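Local coordinates for protein TRAP dicarboxylate transporter-DctP subunit (Rhodobacter sphaeroides, PDB 4PE3) that probably binds a small organic acid in the periplasm and hands it to a TRAP transporter for uptake, at residues E178-A190 against F308-A320. Residues are numbered along the deposited sequence; the frame is centred on the assembly and turned at random.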
loop_
_atom_site.group_PDB
_atom_site.type_symbol
_atom_site.label_atom_id
_atom_site.label_comp_id
_atom_site.label_asym_id
_atom_site.label_seq_id
_atom_site.Cartn_x
_atom_site.Cartn_y
_atom_site.Cartn_z
ATOM N N GLU A 178 -8.180 -6.336 11.597
ATOM C CA GLU A 178 -9.621 -6.212 11.444
ATOM C C GLU A 178 -9.995 -5.694 10.066
ATOM O O GLU A 178 -9.317 -4.826 9.531
ATOM C CB GLU A 178 -10.086 -5.140 12.437
ATOM C CG GLU A 178 -11.315 -5.430 13.194
ATOM C CD GLU A 178 -11.374 -4.587 14.449
ATOM O OE1 GLU A 178 -11.934 -3.481 14.427
ATOM O OE2 GLU A 178 -10.821 -5.032 15.446
ATOM N N GLY A 179 -11.105 -6.189 9.518
ATOM C CA GLY A 179 -11.584 -5.716 8.234
ATOM C C GLY A 179 -11.242 -6.633 7.071
ATOM O O GLY A 179 -11.268 -7.853 7.185
ATOM N N LEU A 180 -10.914 -6.033 5.941
ATOM C CA LEU A 180 -10.783 -6.793 4.710
ATOM C C LEU A 180 -9.672 -7.839 4.798
ATOM O O LEU A 180 -9.831 -8.938 4.274
ATOM C CB LEU A 180 -10.572 -5.850 3.527
ATOM C CG LEU A 180 -10.527 -6.498 2.146
ATOM C CD1 LEU A 180 -11.820 -7.252 1.812
ATOM C CD2 LEU A 180 -10.246 -5.404 1.117
ATOM N N ILE A 181 -8.561 -7.549 5.460
ATOM C CA ILE A 181 -7.511 -8.570 5.579
ATOM C C ILE A 181 -8.027 -9.804 6.313
ATOM O O ILE A 181 -7.918 -10.922 5.805
ATOM C CB ILE A 181 -6.229 -8.034 6.244
ATOM C CG1 ILE A 181 -5.601 -6.987 5.336
ATOM C CG2 ILE A 181 -5.243 -9.161 6.493
ATOM C CD1 ILE A 181 -4.503 -6.164 6.007
ATOM N N ALA A 182 -8.579 -9.636 7.511
ATOM C CA ALA A 182 -9.143 -10.772 8.227
ATOM C C ALA A 182 -10.231 -11.474 7.407
ATOM O O ALA A 182 -10.294 -12.716 7.406
ATOM C CB ALA A 182 -9.702 -10.343 9.574
ATOM N N ASN A 183 -11.089 -10.700 6.735
ATOM C CA ASN A 183 -12.206 -11.286 6.017
ATOM C C ASN A 183 -11.742 -12.127 4.838
ATOM O O ASN A 183 -12.331 -13.179 4.571
ATOM C CB ASN A 183 -13.191 -10.205 5.583
ATOM C CG ASN A 183 -13.908 -9.580 6.762
ATOM O OD1 ASN A 183 -13.965 -10.161 7.846
ATOM N ND2 ASN A 183 -14.456 -8.384 6.562
ATOM N N VAL A 184 -10.685 -11.704 4.150
ATOM C CA VAL A 184 -10.088 -12.497 3.079
ATOM C C VAL A 184 -9.449 -13.774 3.638
ATOM O O VAL A 184 -9.672 -14.865 3.102
ATOM C CB VAL A 184 -9.081 -11.684 2.260
ATOM C CG1 VAL A 184 -8.297 -12.551 1.306
ATOM C CG2 VAL A 184 -9.821 -10.603 1.466
ATOM N N PHE A 185 -8.683 -13.681 4.724
ATOM C CA PHE A 185 -8.108 -14.895 5.302
ATOM C C PHE A 185 -9.194 -15.862 5.746
ATOM O O PHE A 185 -9.069 -17.062 5.507
ATOM C CB PHE A 185 -7.074 -14.596 6.406
ATOM C CG PHE A 185 -5.725 -14.232 5.850
ATOM C CD1 PHE A 185 -4.953 -15.191 5.223
ATOM C CD2 PHE A 185 -5.236 -12.943 5.912
ATOM C CE1 PHE A 185 -3.718 -14.877 4.695
ATOM C CE2 PHE A 185 -3.995 -12.641 5.366
ATOM C CZ PHE A 185 -3.256 -13.602 4.753
ATOM N N ALA A 186 -10.268 -15.358 6.347
ATOM C CA ALA A 186 -11.393 -16.223 6.705
ATOM C C ALA A 186 -12.042 -16.871 5.486
ATOM O O ALA A 186 -12.421 -18.038 5.542
ATOM C CB ALA A 186 -12.415 -15.460 7.489
ATOM N N ALA A 187 -12.180 -16.119 4.395
ATOM C CA ALA A 187 -12.754 -16.663 3.177
ATOM C C ALA A 187 -11.868 -17.775 2.603
ATOM O O ALA A 187 -12.359 -18.690 1.928
ATOM C CB ALA A 187 -12.927 -15.543 2.162
ATOM N N ALA A 188 -10.568 -17.701 2.869
ATOM C CA ALA A 188 -9.613 -18.732 2.462
ATOM C C ALA A 188 -9.582 -19.918 3.434
ATOM O O ALA A 188 -8.835 -20.863 3.232
ATOM C CB ALA A 188 -8.210 -18.146 2.347
ATOM N N GLY A 189 -10.400 -19.864 4.470
ATOM C CA GLY A 189 -10.471 -20.958 5.419
ATOM C C GLY A 189 -9.480 -20.861 6.557
ATOM O O GLY A 189 -9.395 -21.789 7.364
ATOM N N ALA A 190 -8.725 -19.768 6.634
ATOM C CA ALA A 190 -7.838 -19.548 7.768
ATOM C C ALA A 190 -8.650 -19.042 8.953
ATOM O O ALA A 190 -9.843 -18.738 8.829
ATOM C CB ALA A 190 -6.751 -18.577 7.402
ATOM N N PHE A 308 -5.533 -16.965 -5.101
ATOM C CA PHE A 308 -5.758 -16.087 -3.955
ATOM C C PHE A 308 -6.590 -14.855 -4.355
ATOM O O PHE A 308 -7.509 -14.464 -3.637
ATOM C CB PHE A 308 -4.447 -15.686 -3.288
ATOM C CG PHE A 308 -4.644 -15.063 -1.943
ATOM C CD1 PHE A 308 -4.861 -15.853 -0.822
ATOM C CD2 PHE A 308 -4.634 -13.685 -1.794
ATOM C CE1 PHE A 308 -5.053 -15.271 0.432
ATOM C CE2 PHE A 308 -4.825 -13.099 -0.544
ATOM C CZ PHE A 308 -5.037 -13.886 0.564
ATOM N N ARG A 309 -6.315 -14.294 -5.526
ATOM C CA ARG A 309 -7.156 -13.198 -6.027
ATOM C C ARG A 309 -8.623 -13.576 -6.121
ATOM O O ARG A 309 -9.505 -12.788 -5.807
ATOM C CB ARG A 309 -6.732 -12.724 -7.417
ATOM C CG ARG A 309 -5.395 -12.080 -7.430
ATOM C CD ARG A 309 -5.129 -11.367 -8.742
ATOM N NE ARG A 309 -3.783 -10.845 -8.673
ATOM C CZ ARG A 309 -2.681 -11.524 -8.973
ATOM N NH1 ARG A 309 -2.761 -12.748 -9.486
ATOM N NH2 ARG A 309 -1.497 -10.941 -8.799
ATOM N N GLY A 310 -8.874 -14.793 -6.576
ATOM C CA GLY A 310 -10.237 -15.252 -6.751
ATOM C C GLY A 310 -10.963 -15.369 -5.427
ATOM O O GLY A 310 -12.136 -15.038 -5.314
ATOM N N ILE A 311 -10.264 -15.835 -4.401
ATOM C CA ILE A 311 -10.882 -15.899 -3.091
ATOM C C ILE A 311 -11.142 -14.476 -2.593
ATOM O O ILE A 311 -12.210 -14.166 -2.090
ATOM C CB ILE A 311 -9.999 -16.667 -2.099
ATOM C CG1 ILE A 311 -10.084 -18.155 -2.412
ATOM C CG2 ILE A 311 -10.455 -16.435 -0.682
ATOM C CD1 ILE A 311 -8.762 -18.820 -2.531
ATOM N N ALA A 312 -10.144 -13.618 -2.735
ATOM C CA ALA A 312 -10.237 -12.252 -2.246
ATOM C C ALA A 312 -11.361 -11.489 -2.950
ATOM O O ALA A 312 -12.060 -10.674 -2.332
ATOM C CB ALA A 312 -8.909 -11.560 -2.441
ATOM N N ARG A 313 -11.542 -11.778 -4.229
ATOM C CA ARG A 313 -12.546 -11.085 -5.042
ATOM C C ARG A 313 -13.936 -11.209 -4.433
ATOM O O ARG A 313 -14.727 -10.277 -4.481
ATOM C CB ARG A 313 -12.548 -11.625 -6.469
ATOM C CG ARG A 313 -13.512 -10.885 -7.432
ATOM C CD ARG A 313 -14.107 -11.840 -8.460
ATOM N NE ARG A 313 -14.787 -12.959 -7.820
ATOM C CZ ARG A 313 -15.979 -12.890 -7.230
ATOM N NH1 ARG A 313 -16.641 -11.751 -7.203
ATOM N NH2 ARG A 313 -16.501 -13.974 -6.660
ATOM N N GLY A 314 -14.257 -12.375 -3.882
ATOM C CA GLY A 314 -15.536 -12.542 -3.218
ATOM C C GLY A 314 -15.726 -11.543 -2.085
ATOM O O GLY A 314 -16.828 -11.059 -1.831
ATOM N N GLU A 315 -14.638 -11.214 -1.402
ATOM C CA GLU A 315 -14.688 -10.208 -0.347
ATOM C C GLU A 315 -14.695 -8.794 -0.921
ATOM O O GLU A 315 -15.396 -7.937 -0.395
ATOM C CB GLU A 315 -13.569 -10.404 0.680
ATOM C CG GLU A 315 -13.723 -11.714 1.439
ATOM C CD GLU A 315 -15.029 -11.801 2.213
ATOM O OE1 GLU A 315 -15.326 -10.857 2.988
ATOM O OE2 GLU A 315 -15.734 -12.827 2.083
ATOM N N TRP A 316 -13.930 -8.543 -1.983
ATOM C CA TRP A 316 -14.010 -7.227 -2.639
ATOM C C TRP A 316 -15.450 -6.943 -3.070
ATOM O O TRP A 316 -15.906 -5.800 -2.966
ATOM C CB TRP A 316 -13.108 -7.125 -3.872
ATOM C CG TRP A 316 -11.658 -7.464 -3.705
ATOM C CD1 TRP A 316 -10.913 -7.507 -2.547
ATOM C CD2 TRP A 316 -10.781 -7.863 -4.758
ATOM N NE1 TRP A 316 -9.636 -7.877 -2.838
ATOM C CE2 TRP A 316 -9.523 -8.117 -4.183
ATOM C CE3 TRP A 316 -10.941 -8.034 -6.138
ATOM C CZ2 TRP A 316 -8.433 -8.538 -4.938
ATOM C CZ3 TRP A 316 -9.870 -8.456 -6.884
ATOM C CH2 TRP A 316 -8.621 -8.705 -6.281
ATOM N N GLU A 317 -16.150 -7.966 -3.561
ATOM C CA GLU A 317 -17.496 -7.780 -4.092
ATOM C C GLU A 317 -18.460 -7.380 -2.988
ATOM O O GLU A 317 -19.386 -6.618 -3.222
ATOM C CB GLU A 317 -17.993 -9.052 -4.791
ATOM C CG GLU A 317 -19.417 -8.914 -5.346
ATOM C CD GLU A 317 -19.801 -10.036 -6.291
ATOM O OE1 GLU A 317 -19.281 -11.158 -6.137
ATOM O OE2 GLU A 317 -20.635 -9.782 -7.186
ATOM N N LYS A 318 -18.250 -7.881 -1.777
ATOM C CA LYS A 318 -19.093 -7.463 -0.659
ATOM C C LYS A 318 -18.890 -5.989 -0.382
ATOM O O LYS A 318 -19.838 -5.262 -0.095
ATOM C CB LYS A 318 -18.787 -8.274 0.597
ATOM C CG LYS A 318 -19.164 -9.725 0.444
ATOM C CD LYS A 318 -18.692 -10.557 1.620
ATOM C CE LYS A 318 -18.949 -12.032 1.392
ATOM N NZ LYS A 318 -18.526 -12.815 2.581
ATOM N N VAL A 319 -17.647 -5.537 -0.471
ATOM C CA VAL A 319 -17.359 -4.137 -0.235
ATOM C C VAL A 319 -17.950 -3.305 -1.375
ATOM O O VAL A 319 -18.454 -2.210 -1.139
ATOM C CB VAL A 319 -15.846 -3.895 -0.110
ATOM C CG1 VAL A 319 -15.551 -2.401 0.039
ATOM C CG2 VAL A 319 -15.282 -4.689 1.076
ATOM N N ALA A 320 -17.862 -3.825 -2.593
ATOM C CA ALA A 320 -18.403 -3.148 -3.773
ATOM C C ALA A 320 -19.870 -2.811 -3.589
ATOM O O ALA A 320 -20.315 -1.784 -4.071
ATOM C CB ALA A 320 -18.214 -4.025 -5.013
#
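V184 overlaps both an aromatic ring and the stem of an acidic side chain. Its CG1, anti to the backbone N (chi1 170°), lies 3.6 Å from CZ of F308 and also touches the CB of A312. V184 CG2 lies 3.8 Å from E315 CB. E315 is a knob set among L180, N183, V184 and A187. Its CG, anti to the carbonyl carbon (chi1 -65°), is set against the backbone O of N183. The bend at chi2 then folds the carboxylate back, and E315 OE1 comes to 3.4 Å from N183 CB. The other oxygen, OE2, takes a salt bridge from K318 NZ at 2.8 Å, on the syn side and somewhat out of the carboxylate plane. With an alanine here, the hole between L180, N183, V184 and A187 would probably be left partly unfilled and K318 would lose this partner. The contact packs helix 180-187 on helix 302-320 in a family 7 solute-binding protein, the TRAP periplasmic type. The short segments cross at 127°, with axes 8.7 Å apart. At one end, L180 CD1 reaches E315 CB at 3.8 Å, while its CD2 lies near W316. The indole N-H of W316 is bonded to the carbonyl of V113. At the other end, I311 CG2 packs on the last helical turn, 3.9 Å from A187 CB and 4.1 Å from A188 CB. G189 closes that turn in a Schellman motif. The F308 ring also meets F237 edge-to-face.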